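Local coordinates for protein anabena Tic22 (Anabaena sp., PDB 4EV1) that probably acts as a chaperone in protein transport, as a cyanobacterial member of the Tic22-like family, at residues M135-F140 against Q144-I149; G170-V175 against P180-Q185; V208-P211 against S215-Y218; M117-Q122 against I184-I189. All blocks are in the same frame, centred on the assembly; numbering follows the deposited sequence.

Contact 1: residues M135-F140 against Q144-I149; sequences MFAVRF and QGYVPI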
loop_
_atom_site.group_PDB
_atom_site.type_symbol
_atom_site.label_atom_id
_atom_site.label_comp_id
_atom_site.label_asym_id
_atom_site.label_seq_id
_atom_site.Cartn_x
_atom_site.Cartn_y
_atom_site.Cartn_z
ATOM N N MET A 135 -5.515 3.916 4.785
ATOM C CA MET A 135 -5.718 2.731 5.624
ATOM C C MET A 135 -6.837 3.047 6.637
ATOM O O MET A 135 -7.110 4.214 6.952
ATOM C CB MET A 135 -4.435 2.367 6.348
ATOM C CG MET A 135 -3.231 2.143 5.430
ATOM S SD MET A 135 -1.798 1.465 6.302
ATOM C CE MET A 135 -2.223 -0.225 6.358
ATOM N N PHE A 136 -7.462 2.013 7.170
ATOM C CA PHE A 136 -8.639 2.194 7.973
ATOM C C PHE A 136 -8.473 1.423 9.240
ATOM O O PHE A 136 -8.135 0.244 9.186
ATOM C CB PHE A 136 -9.871 1.730 7.214
ATOM C CG PHE A 136 -9.972 2.325 5.838
ATOM C CD1 PHE A 136 -9.408 1.686 4.752
ATOM C CD2 PHE A 136 -10.598 3.549 5.635
ATOM C CE1 PHE A 136 -9.481 2.235 3.481
ATOM C CE2 PHE A 136 -10.688 4.096 4.360
ATOM C CZ PHE A 136 -10.122 3.429 3.282
ATOM N N ALA A 137 -8.720 2.089 10.382
ATOM C CA ALA A 137 -8.534 1.432 11.665
ATOM C C ALA A 137 -9.778 1.669 12.495
ATOM O O ALA A 137 -10.285 2.812 12.570
ATOM C CB ALA A 137 -7.279 1.972 12.377
ATOM N N VAL A 138 -10.279 0.595 13.096
ATOM C CA VAL A 138 -11.484 0.675 13.908
ATOM C C VAL A 138 -11.154 1.108 15.327
ATOM O O VAL A 138 -10.210 0.610 15.922
ATOM C CB VAL A 138 -12.221 -0.654 13.913
ATOM C CG1 VAL A 138 -13.430 -0.641 14.905
ATOM C CG2 VAL A 138 -12.662 -0.944 12.492
ATOM N N ARG A 139 -11.937 2.042 15.851
ATOM C CA ARG A 139 -11.707 2.540 17.209
ATOM C C ARG A 139 -12.955 2.333 18.001
ATOM O O ARG A 139 -14.054 2.363 17.447
ATOM C CB ARG A 139 -11.390 4.025 17.208
ATOM C CG ARG A 139 -10.224 4.434 16.341
ATOM C CD ARG A 139 -9.943 5.902 16.531
ATOM N NE ARG A 139 -10.909 6.750 15.847
ATOM C CZ ARG A 139 -10.723 8.043 15.586
ATOM N NH1 ARG A 139 -9.602 8.659 15.948
ATOM N NH2 ARG A 139 -11.668 8.723 14.942
ATOM N N PHE A 140 -12.785 2.129 19.300
ATOM C CA PHE A 140 -13.920 2.035 20.219
ATOM C C PHE A 140 -14.780 3.327 20.200
ATOM O O PHE A 140 -16.015 3.272 20.329
ATOM C CB PHE A 140 -13.428 1.728 21.640
ATOM C CG PHE A 140 -12.873 0.330 21.813
ATOM C CD1 PHE A 140 -13.721 -0.777 21.780
ATOM C CD2 PHE A 140 -11.528 0.117 21.987
ATOM C CE1 PHE A 140 -13.215 -2.069 21.902
ATOM C CE2 PHE A 140 -11.020 -1.172 22.119
ATOM C CZ PHE A 140 -11.856 -2.257 22.086
ATOM N N GLN A 144 -11.048 7.157 21.795
ATOM C CA GLN A 144 -10.662 5.935 22.499
ATOM C C GLN A 144 -9.693 5.096 21.644
ATOM O O GLN A 144 -9.298 5.538 20.576
ATOM C CB GLN A 144 -11.928 5.198 22.972
ATOM C CG GLN A 144 -12.534 5.874 24.245
ATOM C CD GLN A 144 -13.933 5.398 24.626
ATOM O OE1 GLN A 144 -14.555 4.575 23.932
ATOM N NE2 GLN A 144 -14.435 5.915 25.745
ATOM N N GLY A 145 -9.273 3.934 22.143
ATOM C CA GLY A 145 -8.177 3.171 21.546
ATOM C C GLY A 145 -8.581 2.352 20.338
ATOM O O GLY A 145 -9.765 2.268 19.999
ATOM N N TYR A 146 -7.586 1.750 19.688
ATOM C CA TYR A 146 -7.796 0.887 18.534
ATOM C C TYR A 146 -8.247 -0.477 19.027
ATOM O O TYR A 146 -7.671 -1.005 19.978
ATOM C CB TYR A 146 -6.508 0.766 17.713
ATOM C CG TYR A 146 -6.129 2.101 17.233
ATOM C CD1 TYR A 146 -6.784 2.659 16.164
ATOM C CD2 TYR A 146 -5.184 2.865 17.904
ATOM C CE1 TYR A 146 -6.492 3.924 15.737
ATOM C CE2 TYR A 146 -4.894 4.148 17.489
ATOM C CZ TYR A 146 -5.556 4.672 16.411
ATOM O OH TYR A 146 -5.286 5.936 15.972
ATOM N N VAL A 147 -9.272 -1.019 18.365
ATOM C CA VAL A 147 -9.831 -2.322 18.676
ATOM C C VAL A 147 -8.886 -3.411 18.180
ATOM O O VAL A 147 -8.537 -3.430 16.998
ATOM C CB VAL A 147 -11.233 -2.545 17.992
ATOM C CG1 VAL A 147 -11.725 -3.969 18.214
ATOM C CG2 VAL A 147 -12.251 -1.554 18.495
ATOM N N PRO A 148 -8.442 -4.297 19.087
ATOM C CA PRO A 148 -7.647 -5.464 18.703
ATOM C C PRO A 148 -8.503 -6.646 18.263
ATOM O O PRO A 148 -9.718 -6.668 18.513
ATOM C CB PRO A 148 -6.867 -5.814 19.975
ATOM C CG PRO A 148 -7.357 -4.870 21.060
ATOM C CD PRO A 148 -8.572 -4.186 20.553
ATOM N N ILE A 149 -7.878 -7.599 17.579
ATOM C CA ILE A 149 -8.545 -8.851 17.220
ATOM C C ILE A 149 -7.704 -10.039 17.669
ATOM O O ILE A 149 -6.485 -9.939 17.817
ATOM C CB ILE A 149 -8.883 -8.972 15.699
ATOM C CG1 ILE A 149 -7.656 -8.695 14.825
ATOM C CG2 ILE A 149 -9.995 -8.013 15.329
ATOM C CD1 ILE A 149 -7.817 -9.130 13.358
HETATM O O HOH W 1 -8.368 -1.548 15.233
#
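The methyl CG2 of V147 sits over the centre of the F140 ring, 3.5 Å from its centroid and 8° off the ring normal, in a CH-pi contact at the close-packed part, where F140, just past strand 134-139, meets the loop 144-148. F140 turns its ring over V147 because CG lies anti to its carbonyl carbon (chi1 -70°). V147 CG2 also meets V138 CG1 at 3.9 Å, so this one methyl bridges ring and strand, while P148 CD lies by F140 CZ. H179 packs its ring against F140, and V175 of helix 165-175 covers V147.

Two backbone hydrogen bonds fix the register: V147 N to V138 O and F140 N to G145 O, both 3.1 Å long. They flank R139 and Y146, a non-hydrogen-bonded antiparallel pair. A water donates to both V138 O and V147 O, the latter at 2.6 Å.

Packing is looser toward solvent. Q144 and G145 are exposed, and Q144 OE1 merely approaches F140 CB. R139 and Y146 run side by side, with R139 CG 3.8 Å from Y146 CE1, but their polar ends turn to the next strand, R139 to D183 in a salt bridge and Y146 OH to Q185. The result is a tight chain reversal closed by one antiparallel bridge at the end of strand 134-139, after which the chains diverge.

Contact 2: residues G170-V175 against P180-Q185; sequences GLLGQV and PKADIQ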
loop_
_atom_site.group_PDB
_atom_site.type_symbol
_atom_site.label_atom_id
_atom_site.label_comp_id
_atom_site.label_asym_id
_atom_site.label_seq_id
_atom_site.Cartn_x
_atom_site.Cartn_y
_atom_site.Cartn_z
ATOM N N GLY A 170 -16.504 -4.248 8.323
ATOM C CA GLY A 170 -16.805 -5.558 8.885
ATOM C C GLY A 170 -16.514 -5.631 10.366
ATOM O O GLY A 170 -17.373 -6.046 11.134
ATOM N N LEU A 171 -15.305 -5.231 10.770
ATOM C CA LEU A 171 -14.919 -5.193 12.193
ATOM C C LEU A 171 -15.733 -4.183 12.997
ATOM O O LEU A 171 -16.165 -4.480 14.110
ATOM C CB LEU A 171 -13.432 -4.867 12.353
ATOM C CG LEU A 171 -12.855 -4.855 13.787
ATOM C CD1 LEU A 171 -13.032 -6.180 14.517
ATOM C CD2 LEU A 171 -11.376 -4.502 13.715
ATOM N N LEU A 172 -15.967 -3.002 12.418
ATOM C CA LEU A 172 -16.849 -2.014 13.036
ATOM C C LEU A 172 -18.175 -2.668 13.448
ATOM O O LEU A 172 -18.581 -2.588 14.611
ATOM C CB LEU A 172 -17.121 -0.848 12.093
ATOM C CG LEU A 172 -18.030 0.240 12.660
ATOM C CD1 LEU A 172 -17.509 0.675 14.013
ATOM C CD2 LEU A 172 -18.133 1.401 11.693
ATOM N N GLY A 173 -18.806 -3.345 12.486
ATOM C CA GLY A 173 -20.057 -4.086 12.707
ATOM C C GLY A 173 -20.016 -5.040 13.894
ATOM O O GLY A 173 -20.998 -5.150 14.624
ATOM N N GLN A 174 -18.881 -5.707 14.113
ATOM C CA GLN A 174 -18.722 -6.634 15.257
ATOM C C GLN A 174 -18.566 -5.910 16.597
ATOM O O GLN A 174 -18.909 -6.460 17.640
ATOM C CB GLN A 174 -17.521 -7.564 15.072
ATOM C CG GLN A 174 -17.685 -8.612 13.979
ATOM C CD GLN A 174 -16.367 -9.274 13.595
ATOM O OE1 GLN A 174 -15.653 -9.807 14.443
ATOM N NE2 GLN A 174 -16.043 -9.246 12.308
ATOM N N VAL A 175 -18.035 -4.693 16.560
ATOM C CA VAL A 175 -17.745 -3.920 17.771
ATOM C C VAL A 175 -18.928 -3.014 18.171
ATOM O O VAL A 175 -19.105 -2.683 19.346
ATOM C CB VAL A 175 -16.463 -3.055 17.557
ATOM C CG1 VAL A 175 -16.236 -2.102 18.722
ATOM C CG2 VAL A 175 -15.259 -3.935 17.354
ATOM N N PRO A 180 -21.401 1.578 20.873
ATOM C CA PRO A 180 -22.218 2.268 19.857
ATOM C C PRO A 180 -21.560 3.498 19.248
ATOM O O PRO A 180 -21.960 3.909 18.157
ATOM C CB PRO A 180 -23.487 2.659 20.631
ATOM C CG PRO A 180 -23.535 1.706 21.782
ATOM C CD PRO A 180 -22.107 1.497 22.171
ATOM N N LYS A 181 -20.571 4.057 19.944
ATOM C CA LYS A 181 -19.761 5.171 19.451
ATOM C C LYS A 181 -18.556 4.743 18.577
ATOM O O LYS A 181 -17.796 5.597 18.103
ATOM C CB LYS A 181 -19.252 5.993 20.636
ATOM C CG LYS A 181 -20.369 6.783 21.360
ATOM C CD LYS A 181 -20.002 7.190 22.783
ATOM C CE LYS A 181 -19.699 8.684 22.929
ATOM N NZ LYS A 181 -18.652 9.133 21.969
ATOM N N ALA A 182 -18.375 3.436 18.380
ATOM C CA ALA A 182 -17.244 2.933 17.560
ATOM C C ALA A 182 -17.214 3.549 16.156
ATOM O O ALA A 182 -18.247 3.846 15.563
ATOM C CB ALA A 182 -17.257 1.408 17.481
ATOM N N ASP A 183 -16.011 3.776 15.630
ATOM C CA ASP A 183 -15.888 4.322 14.292
ATOM C C ASP A 183 -14.638 3.826 13.586
ATOM O O ASP A 183 -13.814 3.112 14.175
ATOM C CB ASP A 183 -15.919 5.849 14.324
ATOM C CG ASP A 183 -14.619 6.460 14.776
ATOM O OD1 ASP A 183 -13.794 5.770 15.403
ATOM O OD2 ASP A 183 -14.411 7.661 14.508
ATOM N N ILE A 184 -14.520 4.216 12.322
ATOM C CA ILE A 184 -13.327 3.916 11.537
ATOM C C ILE A 184 -12.518 5.198 11.377
ATOM O O ILE A 184 -13.039 6.175 10.864
ATOM C CB ILE A 184 -13.697 3.392 10.144
ATOM C CG1 ILE A 184 -14.624 2.179 10.257
ATOM C CG2 ILE A 184 -12.404 3.042 9.359
ATOM C CD1 ILE A 184 -15.159 1.655 8.903
ATOM N N GLN A 185 -11.250 5.184 11.797
ATOM C CA GLN A 185 -10.316 6.277 11.520
ATOM C C GLN A 185 -9.618 6.116 10.164
ATOM O O GLN A 185 -9.115 5.036 9.820
ATOM C CB GLN A 185 -9.229 6.356 12.585
ATOM C CG GLN A 185 -8.442 7.652 12.578
ATOM C CD GLN A 185 -7.273 7.650 13.541
ATOM O OE1 GLN A 185 -6.882 6.614 14.062
ATOM N NE2 GLN A 185 -6.709 8.827 13.790
#
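L172 reaches from helix 165-175 over A182 and the first residues of strand 183-188, its two methyls straddling different residues. CD1 rests 3.6 Å from A182 CB and equally near the carbonyl carbon of A182, then touches D183 N at 3.8 Å, so it lies against backbone as well as side chain. The other branch, CD2, crosses I184 obliquely and meets its CG1 at 3.9 Å. Holding CG opposite the helix backbone N (chi1 -180°) extends the leucine outward, where its fork can spread along the strand.

One turn further on, V175 adds a second contact: its CG1 comes to 3.9 Å from A182 CB. The alanine methyl is thereby touched from the helix by both L172 and V175. The CA atoms of L172 and D183 are 6.5 Å apart, consistent with the small size of A182 between them and V175.

D183 points the opposite way, to a salt bridge with R139 of the adjoining strand, while I184 also packs on A168 and Q169 of the same helix and on F136. The close contacts are aliphatic carbons, with some backbone beneath them, and no polar bond links the two segments, which implies that apolar burial holds the helix on the strand.

Contact 3: residues V208-P211 against S215-Y218; sequences VLVP and SREY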
loop_
_atom_site.group_PDB
_atom_site.type_symbol
_atom_site.label_atom_id
_atom_site.label_comp_id
_atom_site.label_asym_id
_atom_site.label_seq_id
_atom_site.Cartn_x
_atom_site.Cartn_y
_atom_site.Cartn_z
ATOM N N VAL A 208 -0.569 -4.841 12.487
ATOM C CA VAL A 208 -0.443 -5.590 11.246
ATOM C C VAL A 208 -1.191 -4.858 10.141
ATOM O O VAL A 208 -2.210 -4.179 10.385
ATOM C CB VAL A 208 -0.990 -7.024 11.380
ATOM C CG1 VAL A 208 -0.169 -7.816 12.386
ATOM C CG2 VAL A 208 -2.457 -6.999 11.779
ATOM N N LEU A 209 -0.666 -4.974 8.926
ATOM C CA LEU A 209 -1.311 -4.410 7.747
ATOM C C LEU A 209 -2.080 -5.501 7.042
ATOM O O LEU A 209 -1.530 -6.549 6.773
ATOM C CB LEU A 209 -0.278 -3.846 6.764
ATOM C CG LEU A 209 0.311 -2.518 7.235
ATOM C CD1 LEU A 209 1.344 -2.732 8.296
ATOM C CD2 LEU A 209 0.880 -1.762 6.023
ATOM N N VAL A 210 -3.348 -5.242 6.741
ATOM C CA VAL A 210 -4.210 -6.242 6.121
ATOM C C VAL A 210 -4.534 -5.754 4.694
ATOM O O VAL A 210 -5.233 -4.751 4.508
ATOM C CB VAL A 210 -5.513 -6.466 6.938
ATOM C CG1 VAL A 210 -6.381 -7.514 6.279
ATOM C CG2 VAL A 210 -5.191 -6.888 8.413
ATOM N N PRO A 211 -3.980 -6.428 3.671
ATOM C CA PRO A 211 -4.324 -6.001 2.324
ATOM C C PRO A 211 -5.761 -6.319 1.905
ATOM O O PRO A 211 -6.524 -6.905 2.640
ATOM C CB PRO A 211 -3.333 -6.761 1.474
ATOM C CG PRO A 211 -3.108 -8.037 2.243
ATOM C CD PRO A 211 -3.190 -7.674 3.681
ATOM N N SER A 215 -6.240 -9.024 -2.928
ATOM C CA SER A 215 -4.822 -9.355 -2.706
ATOM C C SER A 215 -4.665 -10.583 -1.801
ATOM O O SER A 215 -3.747 -11.384 -1.978
ATOM C CB SER A 215 -4.086 -8.126 -2.143
ATOM O OG SER A 215 -3.783 -7.229 -3.203
ATOM N N ARG A 216 -5.515 -10.691 -0.777
ATOM C CA ARG A 216 -5.443 -11.841 0.141
ATOM C C ARG A 216 -5.718 -13.137 -0.629
ATOM O O ARG A 216 -4.992 -14.116 -0.461
ATOM C CB ARG A 216 -6.453 -11.704 1.290
ATOM C CG ARG A 216 -6.084 -10.595 2.279
ATOM C CD ARG A 216 -6.821 -10.780 3.575
ATOM N NE ARG A 216 -8.289 -10.907 3.425
ATOM C CZ ARG A 216 -9.152 -9.888 3.430
ATOM N NH1 ARG A 216 -8.732 -8.623 3.487
ATOM N NH2 ARG A 216 -10.465 -10.120 3.359
ATOM N N GLU A 217 -6.747 -13.105 -1.470
ATOM C CA GLU A 217 -7.130 -14.209 -2.345
ATOM C C GLU A 217 -5.991 -14.532 -3.333
ATOM O O GLU A 217 -5.592 -15.676 -3.441
ATOM C CB GLU A 217 -8.402 -13.848 -3.116
ATOM C CG GLU A 217 -8.917 -14.946 -4.097
ATOM C CD GLU A 217 -10.181 -14.541 -4.894
ATOM O OE1 GLU A 217 -10.555 -13.349 -4.932
ATOM O OE2 GLU A 217 -10.782 -15.432 -5.537
ATOM N N TYR A 218 -5.453 -13.521 -4.005
ATOM C CA TYR A 218 -4.338 -13.729 -4.925
ATOM C C TYR A 218 -3.144 -14.391 -4.252
ATOM O O TYR A 218 -2.540 -15.309 -4.813
ATOM C CB TYR A 218 -3.899 -12.414 -5.546
ATOM C CG TYR A 218 -2.726 -12.554 -6.464
ATOM C CD1 TYR A 218 -2.879 -13.184 -7.694
ATOM C CD2 TYR A 218 -1.468 -12.099 -6.097
ATOM C CE1 TYR A 218 -1.834 -13.342 -8.533
ATOM C CE2 TYR A 218 -0.380 -12.261 -6.956
ATOM C CZ TYR A 218 -0.576 -12.874 -8.165
ATOM O OH TYR A 218 0.450 -13.083 -9.033
#
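The guanidinium of R216 takes P211 O at its edge, near but not exactly in its plane, the oxygen standing 20° out of it. V210 CG1 also approaches this group, 3.8 Å from R216 NH1. These contacts tie the end of strand 207-210 to the first turn of helix 213-220, in a beta-alpha connection so short that the arginine can fold back over the residue where the strand gives way to the turn.

A bend at chi3 (-53°) is what brings the guanidinium back toward the strand. Along the way the aliphatic part of R216 passes over P211, with R216 CG 3.9 Å from P211 CG, so that proline supports the arginine through both its ring and its carbonyl. Beside it, S215 CB meets P211 CB at 3.9 Å. The serine hydroxyl is engaged by Y17 of strand 15-20, a strand whose P15 packs on both P211 and S215; S212 OG, just ahead of S215 in the chain, accepts from S215 N.

R216 NH1 has a second partner in D167, a salt bridge that would be expected to strengthen the hold on the arginine and fix its turn. The bond of R216 NH1 to P211 O is of ordinary length, 2.9 Å, but bent: the donor lies in the carbonyl plane, with an angle of only 133° at the hydrogen.

Contact 4: residues M117-Q122 against I184-I189; sequences MDLLRQ and IQVLDI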
loop_
_atom_site.group_PDB
_atom_site.type_symbol
_atom_site.label_atom_id
_atom_site.label_comp_id
_atom_site.label_asym_id
_atom_site.label_seq_id
_atom_site.Cartn_x
_atom_site.Cartn_y
_atom_site.Cartn_z
ATOM N N MET A 117 -12.580 9.654 1.901
ATOM C CA MET A 117 -13.221 10.972 1.935
ATOM C C MET A 117 -14.598 10.951 2.628
ATOM O O MET A 117 -14.896 11.829 3.436
ATOM C CB MET A 117 -13.323 11.508 0.507
ATOM C CG MET A 117 -11.976 11.944 -0.037
ATOM S SD MET A 117 -12.068 11.991 -1.814
ATOM C CE MET A 117 -11.059 13.387 -2.257
ATOM N N ASP A 118 -15.413 9.937 2.334
ATOM C CA ASP A 118 -16.718 9.744 3.000
ATOM C C ASP A 118 -16.560 9.686 4.520
ATOM O O ASP A 118 -17.234 10.406 5.263
ATOM C CB ASP A 118 -17.375 8.440 2.525
ATOM C CG ASP A 118 -17.824 8.491 1.066
ATOM O OD1 ASP A 118 -17.903 9.601 0.496
ATOM O OD2 ASP A 118 -18.106 7.415 0.486
ATOM N N LEU A 119 -15.656 8.828 4.983
ATOM C CA LEU A 119 -15.369 8.726 6.423
ATOM C C LEU A 119 -14.847 10.044 7.024
ATOM O O LEU A 119 -15.200 10.396 8.159
ATOM C CB LEU A 119 -14.415 7.564 6.725
ATOM C CG LEU A 119 -14.987 6.149 6.649
ATOM C CD1 LEU A 119 -13.864 5.124 6.639
ATOM C CD2 LEU A 119 -15.933 5.881 7.817
ATOM N N LEU A 120 -14.047 10.788 6.266
ATOM C CA LEU A 120 -13.504 12.056 6.765
ATOM C C LEU A 120 -14.646 13.072 7.006
ATOM O O LEU A 120 -14.667 13.731 8.044
ATOM C CB LEU A 120 -12.407 12.613 5.838
ATOM C CG LEU A 120 -11.039 11.892 5.898
ATOM C CD1 LEU A 120 -10.151 12.344 4.750
ATOM C CD2 LEU A 120 -10.322 12.080 7.238
ATOM N N ARG A 121 -15.596 13.149 6.071
ATOM C CA ARG A 121 -16.846 13.942 6.245
ATOM C C ARG A 121 -17.552 13.646 7.572
ATOM O O ARG A 121 -17.798 14.546 8.370
ATOM C CB ARG A 121 -17.840 13.695 5.101
ATOM C CG ARG A 121 -17.251 13.986 3.729
ATOM C CD ARG A 121 -18.248 13.985 2.564
ATOM N NE ARG A 121 -19.618 14.385 2.892
ATOM C CZ ARG A 121 -20.650 13.547 3.037
ATOM N NH1 ARG A 121 -21.849 14.042 3.317
ATOM N NH2 ARG A 121 -20.497 12.224 2.918
ATOM N N GLN A 122 -17.858 12.378 7.812
ATOM C CA GLN A 122 -18.480 11.981 9.093
ATOM C C GLN A 122 -17.488 11.878 10.279
ATOM O O GLN A 122 -17.621 11.026 11.152
ATOM C CB GLN A 122 -19.377 10.718 8.964
ATOM C CG GLN A 122 -19.087 9.755 7.808
ATOM C CD GLN A 122 -19.224 8.280 8.192
ATOM O OE1 GLN A 122 -19.104 7.904 9.369
ATOM N NE2 GLN A 122 -19.440 7.433 7.189
ATOM N N ILE A 184 -14.520 4.216 12.322
ATOM C CA ILE A 184 -13.327 3.916 11.537
ATOM C C ILE A 184 -12.518 5.198 11.377
ATOM O O ILE A 184 -13.039 6.175 10.864
ATOM C CB ILE A 184 -13.697 3.392 10.144
ATOM C CG1 ILE A 184 -14.624 2.179 10.257
ATOM C CG2 ILE A 184 -12.404 3.042 9.359
ATOM C CD1 ILE A 184 -15.159 1.655 8.903
ATOM N N GLN A 185 -11.250 5.184 11.797
ATOM C CA GLN A 185 -10.316 6.277 11.520
ATOM C C GLN A 185 -9.618 6.116 10.164
ATOM O O GLN A 185 -9.115 5.036 9.820
ATOM C CB GLN A 185 -9.229 6.356 12.585
ATOM C CG GLN A 185 -8.442 7.652 12.578
ATOM C CD GLN A 185 -7.273 7.650 13.541
ATOM O OE1 GLN A 185 -6.882 6.614 14.062
ATOM N NE2 GLN A 185 -6.709 8.827 13.790
ATOM N N VAL A 186 -9.577 7.215 9.415
ATOM C CA VAL A 186 -8.812 7.256 8.186
ATOM C C VAL A 186 -7.344 7.597 8.487
ATOM O O VAL A 186 -7.027 8.603 9.146
ATOM C CB VAL A 186 -9.395 8.237 7.189
ATOM C CG1 VAL A 186 -8.559 8.216 5.916
ATOM C CG2 VAL A 186 -10.800 7.836 6.904
ATOM N N LEU A 187 -6.460 6.707 8.049
ATOM C CA LEU A 187 -5.022 6.883 8.168
ATOM C C LEU A 187 -4.441 6.843 6.752
ATOM O O LEU A 187 -5.158 6.647 5.786
ATOM C CB LEU A 187 -4.405 5.756 9.001
ATOM C CG LEU A 187 -4.918 5.616 10.445
ATOM C CD1 LEU A 187 -4.597 4.247 11.014
ATOM C CD2 LEU A 187 -4.352 6.745 11.330
ATOM N N ASP A 188 -3.151 7.060 6.642
ATOM C CA ASP A 188 -2.451 6.763 5.404
ATOM C C ASP A 188 -1.124 6.107 5.681
ATOM O O ASP A 188 -0.577 6.233 6.773
ATOM C CB ASP A 188 -2.297 7.992 4.508
ATOM C CG ASP A 188 -1.441 9.031 5.102
ATOM O OD1 ASP A 188 -0.298 8.722 5.436
ATOM O OD2 ASP A 188 -1.892 10.195 5.206
ATOM N N ILE A 189 -0.647 5.366 4.691
ATOM C CA ILE A 189 0.532 4.523 4.860
ATOM C C ILE A 189 1.799 5.287 5.230
ATOM O O ILE A 189 2.621 4.792 5.998
ATOM C CB ILE A 189 0.787 3.665 3.604
ATOM C CG1 ILE A 189 1.829 2.594 3.895
ATOM C CG2 ILE A 189 1.263 4.513 2.449
ATOM C CD1 ILE A 189 1.277 1.528 4.797
#
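L119 and L120 share a first torsion that sets CG anti to the carbonyl carbon (chi1 -74° in each), and the two leucines thereby reach from helix 110-121 to strand 183-188. In V186 the methyl CG2 is the one opposite the carbonyl carbon, with chi1 at -179°, and it is this branch that meets the helix, 3.6 Å from L119 CB.

The far end of L119 passes beyond V186 to the next inward-facing residue of the strand, its CD1 packing on I184 CG2 at 3.7 Å. L120 comes to the valine from a different direction, roughly at right angles, and its CD2 stops 4.0 Å from V186 CB. The valine is thus touched by two successive leucines.

Around this patch, L119 also leans on F136 and K165, while F130 packs by V186 and V127 by L120. The strand is paired along its edge with strand 134-139 and runs on to D188, which caps helix 189-198 through G191 N. The axes of 117-121 and 184-188 pass 8.3 Å apart at 127° between their directions, an apolar helix-on-sheet packing of the alpha+beta kind, here over the antiparallel pair 134-139 and 183-188.

Contacts 1, 2 and 4 converge on the paired strands 134-139 and 183-188. Contact 2 is buried and apolar; contact 4 shares I184 and Q185 with it, so two helices press on one strand, but contact 4 is only partly buried. Contact 1, lying at the end of the sheet, mixes backbone bonds and aromatic packing with an exposed side at Q144 and G145, and joins contact 2 through Y146 OH to Q185 OE1 (2.6 Å). Contact 3, centred about 18 Å from the centre of contact 1, belongs to the other sheet and relies on an arginine. It nevertheless reaches its neighbours through L209, whose CD2 lies 3.5 Å from both M135 CE and I189 CD1.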